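Long-range contacts in separin (Saccharomyces cerevisiae, PDB 5U1T), which cleaves the MCD1/SCC1 subunit of cohesin at the onset of anaphase, as a caspase-like protease that securin keeps inactive through most of the cell cycle: residues L656-M664 and Y895-L905; I804-E813 and Y1505-T1516. All blocks are in the same frame, centred on the assembly; numbering follows the deposited sequence.

Interaction 1: L656-M664 and Y895-L905; sequences LYMIDDALM and YFGDQLEKTFL
Met658 CE and Leu656 CB meet the edge of the Phe896 ring, while Thr903 binds the turn and Lys902 the first turn of helix 659-672 through polar atoms. The methyl CE of the extended Met658 chain reaches the ring in its plane, the two side chains arriving from opposite directions. One branch of Leu656 places CD2 3.7 Å from Phe896 CZ; the other places CD1 4.0 Å from Tyr895 CE1, at the edge of the tyrosine ring and in its plane, the two side chains crossing at about a right angle. Within 895-905 both faces of Phe896 are occupied: Tyr895 CD1 lies over one, and Thr903 CG2 sits 3.6 Å above the centre of the other. With Thr903 OG1 anti to the backbone N (chi1 169°), the methyl is left over this ring and the hydroxyl faces Leu656 O, to which OG1 donates at 2.7 Å with a C=O...O angle of 166°. The same OG1 accepts from Leu905 N at 2.9 Å, capping the start of helix 905-912. Beside it Phe904 N bonds to Tyr657 O at 3.0 Å. Tyr657, the C-prime residue of the Schellman motif ending helix 642-655, turns its ring across Leu905, CD1 to CD1 3.7 Å, and meets His694 edge-to-face. Farther out, the extended Lys902 crosses Asp661 at about a right angle and puts NZ 2.7 Å from OD1, on the syn side and 17° out of the carboxylate plane. The turn between helices 642-655 and 659-672 is thus held by two accepting carbonyls and the Thr903 hydroxyl, and the salt bridge fastens the start of helix 659-672; Asp661 is buried, and Lys902 probably offsets much of its charge.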
loop_
_atom_site.group_PDB
_atom_site.type_symbol
_atom_site.label_atom_id
_atom_site.label_comp_id
_atom_site.label_asym_id
_atom_site.label_seq_id
_atom_site.Cartn_x
_atom_site.Cartn_y
_atom_site.Cartn_z
ATOM N N LEU A 656 10.933 10.161 8.035
ATOM C CA LEU A 656 11.550 11.429 8.405
ATOM C C LEU A 656 13.059 11.446 8.097
ATOM O O LEU A 656 13.798 12.335 8.555
ATOM C CB LEU A 656 11.283 11.739 9.876
ATOM C CG LEU A 656 9.849 12.218 10.059
ATOM C CD1 LEU A 656 9.553 12.590 11.497
ATOM C CD2 LEU A 656 9.513 13.362 9.129
ATOM N N TYR A 657 13.487 10.472 7.291
ATOM C CA TYR A 657 14.897 10.261 6.919
ATOM C C TYR A 657 15.823 10.299 8.140
ATOM O O TYR A 657 16.943 10.799 8.089
ATOM C CB TYR A 657 15.342 11.272 5.839
ATOM C CG TYR A 657 14.777 10.939 4.465
ATOM C CD1 TYR A 657 13.527 11.408 4.069
ATOM C CD2 TYR A 657 15.482 10.135 3.581
ATOM C CE1 TYR A 657 13.015 11.101 2.839
ATOM C CE2 TYR A 657 14.973 9.826 2.343
ATOM C CZ TYR A 657 13.739 10.304 1.975
ATOM O OH TYR A 657 13.224 9.975 0.733
ATOM N N MET A 658 15.342 9.738 9.242
ATOM C CA MET A 658 16.186 9.554 10.402
ATOM C C MET A 658 16.874 8.205 10.270
ATOM O O MET A 658 16.547 7.253 10.965
ATOM C CB MET A 658 15.378 9.651 11.685
ATOM C CG MET A 658 14.498 10.885 11.788
ATOM S SD MET A 658 13.778 10.974 13.440
ATOM C CE MET A 658 12.542 12.229 13.220
ATOM N N ILE A 659 17.833 8.130 9.359
ATOM C CA ILE A 659 18.412 6.846 9.008
ATOM C C ILE A 659 19.162 6.263 10.205
ATOM O O ILE A 659 19.150 5.051 10.416
ATOM C CB ILE A 659 19.335 6.955 7.770
ATOM C CG1 ILE A 659 18.528 6.865 6.480
ATOM C CG2 ILE A 659 20.278 5.797 7.705
ATOM C CD1 ILE A 659 17.566 7.981 6.267
ATOM N N ASP A 660 19.788 7.131 10.996
ATOM C CA ASP A 660 20.453 6.703 12.226
ATOM C C ASP A 660 19.556 5.794 13.074
ATOM O O ASP A 660 19.907 4.645 13.361
ATOM C CB ASP A 660 20.890 7.913 13.067
ATOM C CG ASP A 660 22.293 8.439 12.691
ATOM O OD1 ASP A 660 23.037 7.760 11.934
ATOM O OD2 ASP A 660 22.652 9.539 13.183
ATOM N N ASP A 661 18.393 6.305 13.461
ATOM C CA ASP A 661 17.528 5.559 14.368
ATOM C C ASP A 661 16.882 4.367 13.696
ATOM O O ASP A 661 16.655 3.347 14.329
ATOM C CB ASP A 661 16.456 6.469 14.954
ATOM C CG ASP A 661 17.046 7.610 15.738
ATOM O OD1 ASP A 661 17.717 7.344 16.763
ATOM O OD2 ASP A 661 16.851 8.771 15.319
ATOM N N ALA A 662 16.590 4.502 12.414
ATOM C CA ALA A 662 16.070 3.391 11.641
ATOM C C ALA A 662 17.019 2.191 11.645
ATOM O O ALA A 662 16.585 1.048 11.708
ATOM C CB ALA A 662 15.787 3.829 10.226
ATOM N N LEU A 663 18.318 2.436 11.596
ATOM C CA LEU A 663 19.252 1.326 11.502
ATOM C C LEU A 663 19.397 0.630 12.857
ATOM O O LEU A 663 19.536 -0.597 12.910
ATOM C CB LEU A 663 20.598 1.809 10.961
ATOM C CG LEU A 663 20.581 2.319 9.507
ATOM C CD1 LEU A 663 21.908 2.959 9.108
ATOM C CD2 LEU A 663 20.207 1.205 8.529
ATOM N N MET A 664 19.340 1.403 13.945
ATOM C CA MET A 664 19.344 0.836 15.295
ATOM C C MET A 664 18.146 -0.074 15.414
ATOM O O MET A 664 18.229 -1.198 15.910
ATOM C CB MET A 664 19.300 1.930 16.369
ATOM C CG MET A 664 20.570 2.795 16.436
ATOM S SD MET A 664 20.443 4.292 17.464
ATOM C CE MET A 664 19.823 3.623 19.026
ATOM N N TYR A 895 9.885 21.684 13.009
ATOM C CA TYR A 895 9.226 20.385 13.091
ATOM C C TYR A 895 10.151 19.406 13.784
ATOM O O TYR A 895 9.692 18.574 14.555
ATOM C CB TYR A 895 8.840 19.882 11.701
ATOM C CG TYR A 895 8.022 18.601 11.674
ATOM C CD1 TYR A 895 8.634 17.355 11.741
ATOM C CD2 TYR A 895 6.644 18.638 11.546
ATOM C CE1 TYR A 895 7.898 16.185 11.701
ATOM C CE2 TYR A 895 5.898 17.474 11.502
ATOM C CZ TYR A 895 6.529 16.245 11.574
ATOM O OH TYR A 895 5.786 15.080 11.506
ATOM N N PHE A 896 11.452 19.510 13.529
ATOM C CA PHE A 896 12.400 18.654 14.233
ATOM C C PHE A 896 12.958 19.301 15.502
ATOM O O PHE A 896 13.452 18.602 16.392
ATOM C CB PHE A 896 13.538 18.248 13.311
ATOM C CG PHE A 896 13.115 17.311 12.236
ATOM C CD1 PHE A 896 13.025 15.956 12.480
ATOM C CD2 PHE A 896 12.789 17.782 10.982
ATOM C CE1 PHE A 896 12.630 15.098 11.505
ATOM C CE2 PHE A 896 12.390 16.923 10.003
ATOM C CZ PHE A 896 12.310 15.573 10.272
ATOM N N GLY A 897 12.860 20.625 15.593
ATOM C CA GLY A 897 13.356 21.345 16.751
ATOM C C GLY A 897 14.773 20.923 17.050
ATOM O O GLY A 897 15.652 21.027 16.194
ATOM N N ASP A 898 14.983 20.390 18.247
ATOM C CA ASP A 898 16.309 19.974 18.688
ATOM C C ASP A 898 16.723 18.600 18.155
ATOM O O ASP A 898 17.845 18.151 18.407
ATOM C CB ASP A 898 16.346 19.952 20.201
ATOM C CG ASP A 898 15.162 19.244 20.765
ATOM O OD1 ASP A 898 14.679 18.313 20.086
ATOM O OD2 ASP A 898 14.683 19.623 21.860
ATOM N N GLN A 899 15.810 17.929 17.451
ATOM C CA GLN A 899 16.117 16.652 16.797
ATOM C C GLN A 899 16.738 16.801 15.395
ATOM O O GLN A 899 17.010 15.797 14.735
ATOM C CB GLN A 899 14.854 15.792 16.676
ATOM C CG GLN A 899 14.189 15.413 17.989
ATOM C CD GLN A 899 14.929 14.321 18.741
ATOM O OE1 GLN A 899 15.695 14.599 19.674
ATOM N NE2 GLN A 899 14.696 13.069 18.351
ATOM N N LEU A 900 16.980 18.040 14.959
ATOM C CA LEU A 900 17.396 18.345 13.578
ATOM C C LEU A 900 18.673 17.632 13.116
ATOM O O LEU A 900 18.989 17.589 11.934
ATOM C CB LEU A 900 17.582 19.857 13.428
ATOM C CG LEU A 900 17.528 20.398 11.998
ATOM C CD1 LEU A 900 16.305 19.862 11.279
ATOM C CD2 LEU A 900 17.503 21.910 12.001
ATOM N N GLU A 901 19.378 17.055 14.073
ATOM C CA GLU A 901 20.703 16.509 13.884
ATOM C C GLU A 901 20.654 15.016 13.551
ATOM O O GLU A 901 21.687 14.404 13.282
ATOM C CB GLU A 901 21.513 16.762 15.167
ATOM C CG GLU A 901 22.992 16.437 15.133
ATOM C CD GLU A 901 23.822 17.539 14.490
ATOM O OE1 GLU A 901 23.744 17.697 13.236
ATOM O OE2 GLU A 901 24.559 18.240 15.242
ATOM N N LYS A 902 19.464 14.417 13.571
ATOM C CA LYS A 902 19.359 12.968 13.342
ATOM C C LYS A 902 18.520 12.632 12.106
ATOM O O LYS A 902 18.252 11.458 11.829
ATOM C CB LYS A 902 18.793 12.257 14.582
ATOM C CG LYS A 902 19.852 11.462 15.378
ATOM C CD LYS A 902 19.248 10.668 16.554
ATOM C CE LYS A 902 20.277 9.705 17.183
ATOM N NZ LYS A 902 19.688 8.681 18.110
ATOM N N THR A 903 18.145 13.677 11.368
ATOM C CA THR A 903 17.439 13.571 10.102
ATOM C C THR A 903 18.234 14.172 8.915
ATOM O O THR A 903 18.739 15.305 8.970
ATOM C CB THR A 903 16.074 14.261 10.192
ATOM O OG1 THR A 903 15.503 14.371 8.887
ATOM C CG2 THR A 903 16.212 15.643 10.781
ATOM N N PHE A 904 18.329 13.399 7.838
ATOM C CA PHE A 904 18.905 13.863 6.584
ATOM C C PHE A 904 17.906 14.688 5.791
ATOM O O PHE A 904 18.224 15.177 4.714
ATOM C CB PHE A 904 19.377 12.672 5.747
ATOM C CG PHE A 904 20.127 13.052 4.505
ATOM C CD1 PHE A 904 21.385 13.617 4.587
ATOM C CD2 PHE A 904 19.573 12.835 3.256
ATOM C CE1 PHE A 904 22.083 13.958 3.446
ATOM C CE2 PHE A 904 20.264 13.170 2.104
ATOM C CZ PHE A 904 21.523 13.737 2.202
ATOM N N LEU A 905 16.695 14.839 6.315
ATOM C CA LEU A 905 15.629 15.471 5.546
ATOM C C LEU A 905 15.911 16.950 5.184
ATOM O O LEU A 905 15.633 17.360 4.069
ATOM C CB LEU A 905 14.295 15.340 6.286
ATOM C CG LEU A 905 13.034 15.710 5.511
ATOM C CD1 LEU A 905 13.086 15.100 4.140
ATOM C CD2 LEU A 905 11.817 15.211 6.245
#

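Interaction 2: I804-E813 and Y1505-T1516; sequences IRIGSARDCE and YGKLEPTGTIYT
Leu1508 carries its CG anti to its own carbonyl carbon (chi1 -60°), which sends the two methyls into the bend between helices 782-805 and 809-825: CD1 comes 3.7 Å from Ala809 CA and near Cys812 SG, while CD2 lies 3.9 Å from Ile804 CG2. Arg810 takes the other course, its CG anti to the backbone N (chi1 -164°) and its chain bent farther along, so that NE passes 3.6 Å from Thr1511 CG2. The side chain crosses Thr1511 obliquely, and its NH2 is hydrogen-bonded to Ser1480 OG, outside the two segments; an aromatic side chain of the second protein chain makes a cation-pi contact with it. Backbone pairing is a single beta bridge between Ser808 and Glu1509, in which Glu1509 N donates to Gly807 O at 2.8 Å, in the carbonyl plane and on a lone pair. The bridge joins the helical region to the peptidase C50 region, to a loop that follows the strand 1492-1494 and the probable catalytic Cys1497. Segment 1505-1516 opens with a type II' turn from Tyr1505 to Leu1508, which sets the Tyr1505 ring against helix 809-825. Ala809 CB lies 3.4 Å from Tyr1505 CD2, and one turn on Glu813 crosses obliquely, its CG 3.7 Å from Tyr1505 CE1. With an alanine at Tyr1505, Ala809 CB and the aliphatic part of Glu813 would probably lose the ring they share, leaving a gap beside the turn. The carboxylate of Glu813 is held from elsewhere, by Tyr842 OH, and that of Glu1509 by Ser1364 OG.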
loop_
_atom_site.group_PDB
_atom_site.type_symbol
_atom_site.label_atom_id
_atom_site.label_comp_id
_atom_site.label_asym_id
_atom_site.label_seq_id
_atom_site.Cartn_x
_atom_site.Cartn_y
_atom_site.Cartn_z
ATOM N N ILE A 804 11.224 8.727 -17.276
ATOM C CA ILE A 804 11.779 10.077 -17.363
ATOM C C ILE A 804 13.284 9.963 -17.438
ATOM O O ILE A 804 13.913 10.585 -18.284
ATOM C CB ILE A 804 11.395 10.949 -16.170
ATOM C CG1 ILE A 804 9.940 11.367 -16.289
ATOM C CG2 ILE A 804 12.264 12.182 -16.092
ATOM C CD1 ILE A 804 9.332 11.781 -14.981
ATOM N N ARG A 805 13.855 9.134 -16.574
ATOM C CA ARG A 805 15.286 8.900 -16.585
ATOM C C ARG A 805 15.817 8.511 -17.968
ATOM O O ARG A 805 16.883 8.955 -18.357
ATOM C CB ARG A 805 15.654 7.822 -15.575
ATOM C CG ARG A 805 17.057 7.333 -15.753
ATOM C CD ARG A 805 17.400 6.250 -14.803
ATOM N NE ARG A 805 18.222 6.748 -13.706
ATOM C CZ ARG A 805 19.501 6.436 -13.542
ATOM N NH1 ARG A 805 20.164 6.926 -12.498
ATOM N NH2 ARG A 805 20.116 5.634 -14.421
ATOM N N ILE A 806 15.094 7.692 -18.726
ATOM C CA ILE A 806 15.592 7.324 -20.047
ATOM C C ILE A 806 14.971 8.164 -21.156
ATOM O O ILE A 806 15.147 7.865 -22.335
ATOM C CB ILE A 806 15.350 5.840 -20.365
ATOM C CG1 ILE A 806 13.854 5.567 -20.521
ATOM C CG2 ILE A 806 15.993 4.964 -19.307
ATOM C CD1 ILE A 806 13.558 4.143 -20.803
ATOM N N GLY A 807 14.236 9.199 -20.764
ATOM C CA GLY A 807 13.682 10.179 -21.686
ATOM C C GLY A 807 12.478 9.787 -22.526
ATOM O O GLY A 807 12.077 10.525 -23.416
ATOM N N SER A 808 11.883 8.636 -22.246
ATOM C CA SER A 808 10.755 8.171 -23.040
ATOM C C SER A 808 9.452 8.912 -22.745
ATOM O O SER A 808 8.670 8.494 -21.890
ATOM C CB SER A 808 10.549 6.680 -22.827
ATOM O OG SER A 808 9.542 6.209 -23.700
ATOM N N ALA A 809 9.222 10.008 -23.461
ATOM C CA ALA A 809 7.955 10.722 -23.395
ATOM C C ALA A 809 6.766 9.784 -23.647
ATOM O O ALA A 809 5.741 9.878 -22.969
ATOM C CB ALA A 809 7.946 11.868 -24.394
ATOM N N ARG A 810 6.912 8.869 -24.598
ATOM C CA ARG A 810 5.811 8.005 -24.993
ATOM C C ARG A 810 5.204 7.235 -23.812
ATOM O O ARG A 810 3.982 7.189 -23.641
ATOM C CB ARG A 810 6.278 7.026 -26.075
ATOM C CG ARG A 810 5.127 6.346 -26.830
ATOM C CD ARG A 810 5.624 5.224 -27.735
ATOM N NE ARG A 810 6.047 5.688 -29.058
ATOM C CZ ARG A 810 5.396 5.414 -30.195
ATOM N NH1 ARG A 810 5.848 5.866 -31.366
ATOM N NH2 ARG A 810 4.286 4.681 -30.166
ATOM N N ASP A 811 6.058 6.635 -22.992
ATOM C CA ASP A 811 5.567 5.803 -21.900
ATOM C C ASP A 811 5.110 6.644 -20.736
ATOM O O ASP A 811 4.253 6.232 -19.968
ATOM C CB ASP A 811 6.640 4.835 -21.422
ATOM C CG ASP A 811 7.056 3.859 -22.490
ATOM O OD1 ASP A 811 6.420 2.791 -22.583
ATOM O OD2 ASP A 811 8.014 4.154 -23.227
ATOM N N CYS A 812 5.702 7.820 -20.603
ATOM C CA CYS A 812 5.354 8.712 -19.518
ATOM C C CYS A 812 3.951 9.244 -19.714
ATOM O O CYS A 812 3.155 9.310 -18.772
ATOM C CB CYS A 812 6.361 9.858 -19.421
ATOM S SG CYS A 812 7.891 9.393 -18.590
ATOM N N GLU A 813 3.651 9.616 -20.951
ATOM C CA GLU A 813 2.316 10.067 -21.278
ATOM C C GLU A 813 1.312 8.981 -20.956
ATOM O O GLU A 813 0.254 9.263 -20.408
ATOM C CB GLU A 813 2.212 10.457 -22.745
ATOM C CG GLU A 813 2.772 11.819 -23.055
ATOM C CD GLU A 813 2.125 12.928 -22.242
ATOM O OE1 GLU A 813 2.753 13.402 -21.275
ATOM O OE2 GLU A 813 0.995 13.342 -22.580
ATOM N N TYR A 1505 8.102 16.941 -26.221
ATOM C CA TYR A 1505 7.725 16.925 -24.804
ATOM C C TYR A 1505 8.796 17.465 -23.851
ATOM O O TYR A 1505 9.348 16.708 -23.050
ATOM C CB TYR A 1505 7.379 15.506 -24.371
ATOM C CG TYR A 1505 6.168 14.932 -25.066
ATOM C CD1 TYR A 1505 4.879 15.159 -24.572
ATOM C CD2 TYR A 1505 6.309 14.168 -26.210
ATOM C CE1 TYR A 1505 3.774 14.641 -25.205
ATOM C CE2 TYR A 1505 5.209 13.638 -26.849
ATOM C CZ TYR A 1505 3.943 13.874 -26.348
ATOM O OH TYR A 1505 2.856 13.333 -27.002
ATOM N N GLY A 1506 9.065 18.768 -23.935
ATOM C CA GLY A 1506 10.037 19.424 -23.085
ATOM C C GLY A 1506 11.368 18.709 -23.004
ATOM O O GLY A 1506 12.018 18.465 -24.024
ATOM N N LYS A 1507 11.757 18.343 -21.789
ATOM C CA LYS A 1507 13.072 17.788 -21.528
ATOM C C LYS A 1507 13.132 16.294 -21.728
ATOM O O LYS A 1507 14.115 15.648 -21.390
ATOM C CB LYS A 1507 13.513 18.145 -20.113
ATOM C CG LYS A 1507 13.544 19.639 -19.873
ATOM C CD LYS A 1507 13.745 19.959 -18.400
ATOM C CE LYS A 1507 13.315 21.400 -18.108
ATOM N NZ LYS A 1507 11.898 21.646 -18.577
ATOM N N LEU A 1508 12.080 15.731 -22.286
ATOM C CA LEU A 1508 12.126 14.324 -22.643
ATOM C C LEU A 1508 12.337 14.194 -24.157
ATOM O O LEU A 1508 12.198 15.176 -24.901
ATOM C CB LEU A 1508 10.852 13.605 -22.196
ATOM C CG LEU A 1508 10.503 13.583 -20.705
ATOM C CD1 LEU A 1508 9.276 12.679 -20.486
ATOM C CD2 LEU A 1508 11.698 13.147 -19.837
ATOM N N GLU A 1509 12.695 12.990 -24.601
ATOM C CA GLU A 1509 12.891 12.734 -26.020
ATOM C C GLU A 1509 11.550 12.607 -26.717
ATOM O O GLU A 1509 10.619 12.011 -26.184
ATOM C CB GLU A 1509 13.714 11.474 -26.244
ATOM C CG GLU A 1509 15.091 11.528 -25.646
ATOM C CD GLU A 1509 15.900 12.701 -26.159
ATOM O OE1 GLU A 1509 15.874 12.979 -27.374
ATOM O OE2 GLU A 1509 16.558 13.365 -25.330
ATOM N N PRO A 1510 11.446 13.183 -27.913
ATOM C CA PRO A 1510 10.217 13.106 -28.688
ATOM C C PRO A 1510 10.203 11.805 -29.468
ATOM O O PRO A 1510 11.202 11.092 -29.452
ATOM C CB PRO A 1510 10.330 14.309 -29.610
ATOM C CG PRO A 1510 11.796 14.385 -29.888
ATOM C CD PRO A 1510 12.494 13.936 -28.621
ATOM N N THR A 1511 9.102 11.482 -30.130
ATOM C CA THR A 1511 9.145 10.393 -31.099
ATOM C C THR A 1511 8.130 10.569 -32.195
ATOM O O THR A 1511 7.295 11.476 -32.159
ATOM C CB THR A 1511 8.911 9.002 -30.471
ATOM O OG1 THR A 1511 9.252 7.995 -31.442
ATOM C CG2 THR A 1511 7.432 8.830 -30.014
ATOM N N GLY A 1512 8.199 9.654 -33.148
ATOM C CA GLY A 1512 7.467 9.763 -34.388
ATOM C C GLY A 1512 7.859 8.569 -35.226
ATOM O O GLY A 1512 8.719 7.771 -34.846
ATOM N N THR A 1513 7.093 8.365 -36.277
ATOM C CA THR A 1513 7.184 7.229 -37.163
ATOM C C THR A 1513 8.533 6.940 -37.719
ATOM O O THR A 1513 8.896 5.831 -38.007
ATOM C CB THR A 1513 6.263 7.495 -38.334
ATOM O OG1 THR A 1513 4.951 7.738 -37.838
ATOM C CG2 THR A 1513 6.237 6.337 -39.235
ATOM N N ILE A 1514 9.270 7.993 -37.859
ATOM C CA ILE A 1514 10.597 8.007 -38.424
ATOM C C ILE A 1514 11.635 7.183 -37.622
ATOM O O ILE A 1514 12.312 6.310 -38.171
ATOM C CB ILE A 1514 11.019 9.460 -38.535
ATOM C CG1 ILE A 1514 12.468 9.550 -38.974
ATOM C CG2 ILE A 1514 10.613 10.246 -37.229
ATOM C CD1 ILE A 1514 12.573 9.137 -40.352
ATOM N N TYR A 1515 11.678 7.403 -36.324
ATOM C CA TYR A 1515 12.584 6.680 -35.455
ATOM C C TYR A 1515 12.200 5.227 -35.338
ATOM O O TYR A 1515 13.049 4.379 -35.139
ATOM C CB TYR A 1515 12.547 7.252 -34.045
ATOM C CG TYR A 1515 13.353 8.494 -33.818
ATOM C CD1 TYR A 1515 14.192 8.989 -34.780
ATOM C CD2 TYR A 1515 13.259 9.176 -32.633
ATOM C CE1 TYR A 1515 14.916 10.133 -34.563
ATOM C CE2 TYR A 1515 13.978 10.317 -32.409
ATOM C CZ TYR A 1515 14.804 10.784 -33.375
ATOM O OH TYR A 1515 15.518 11.913 -33.137
ATOM N N THR A 1516 10.915 4.937 -35.424
ATOM C CA THR A 1516 10.490 3.562 -35.304
ATOM C C THR A 1516 10.993 2.730 -36.465
ATOM O O THR A 1516 11.467 1.635 -36.261
ATOM C CB THR A 1516 8.984 3.417 -35.104
ATOM O OG1 THR A 1516 8.338 3.402 -36.364
ATOM C CG2 THR A 1516 8.458 4.546 -34.315
#

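How the interactions relate
The two contacts alternate along the chain, each enclosing one segment of the other: 804-813 falls between the segments of interaction 1, and 895-905 between those of interaction 2. They do not touch; their centres are 39 Å apart and their nearest atoms about 15 Å. Interaction 1 is confined to the helical region and is largely buried, without any contact from the other protein chain. Interaction 2 ties that region to the protease part and is reached by the second protein chain, consistent with its being securin. Neither contact lies at the active site, although 1505-1516 follows the probable nucleophile Cys1497 closely in sequence.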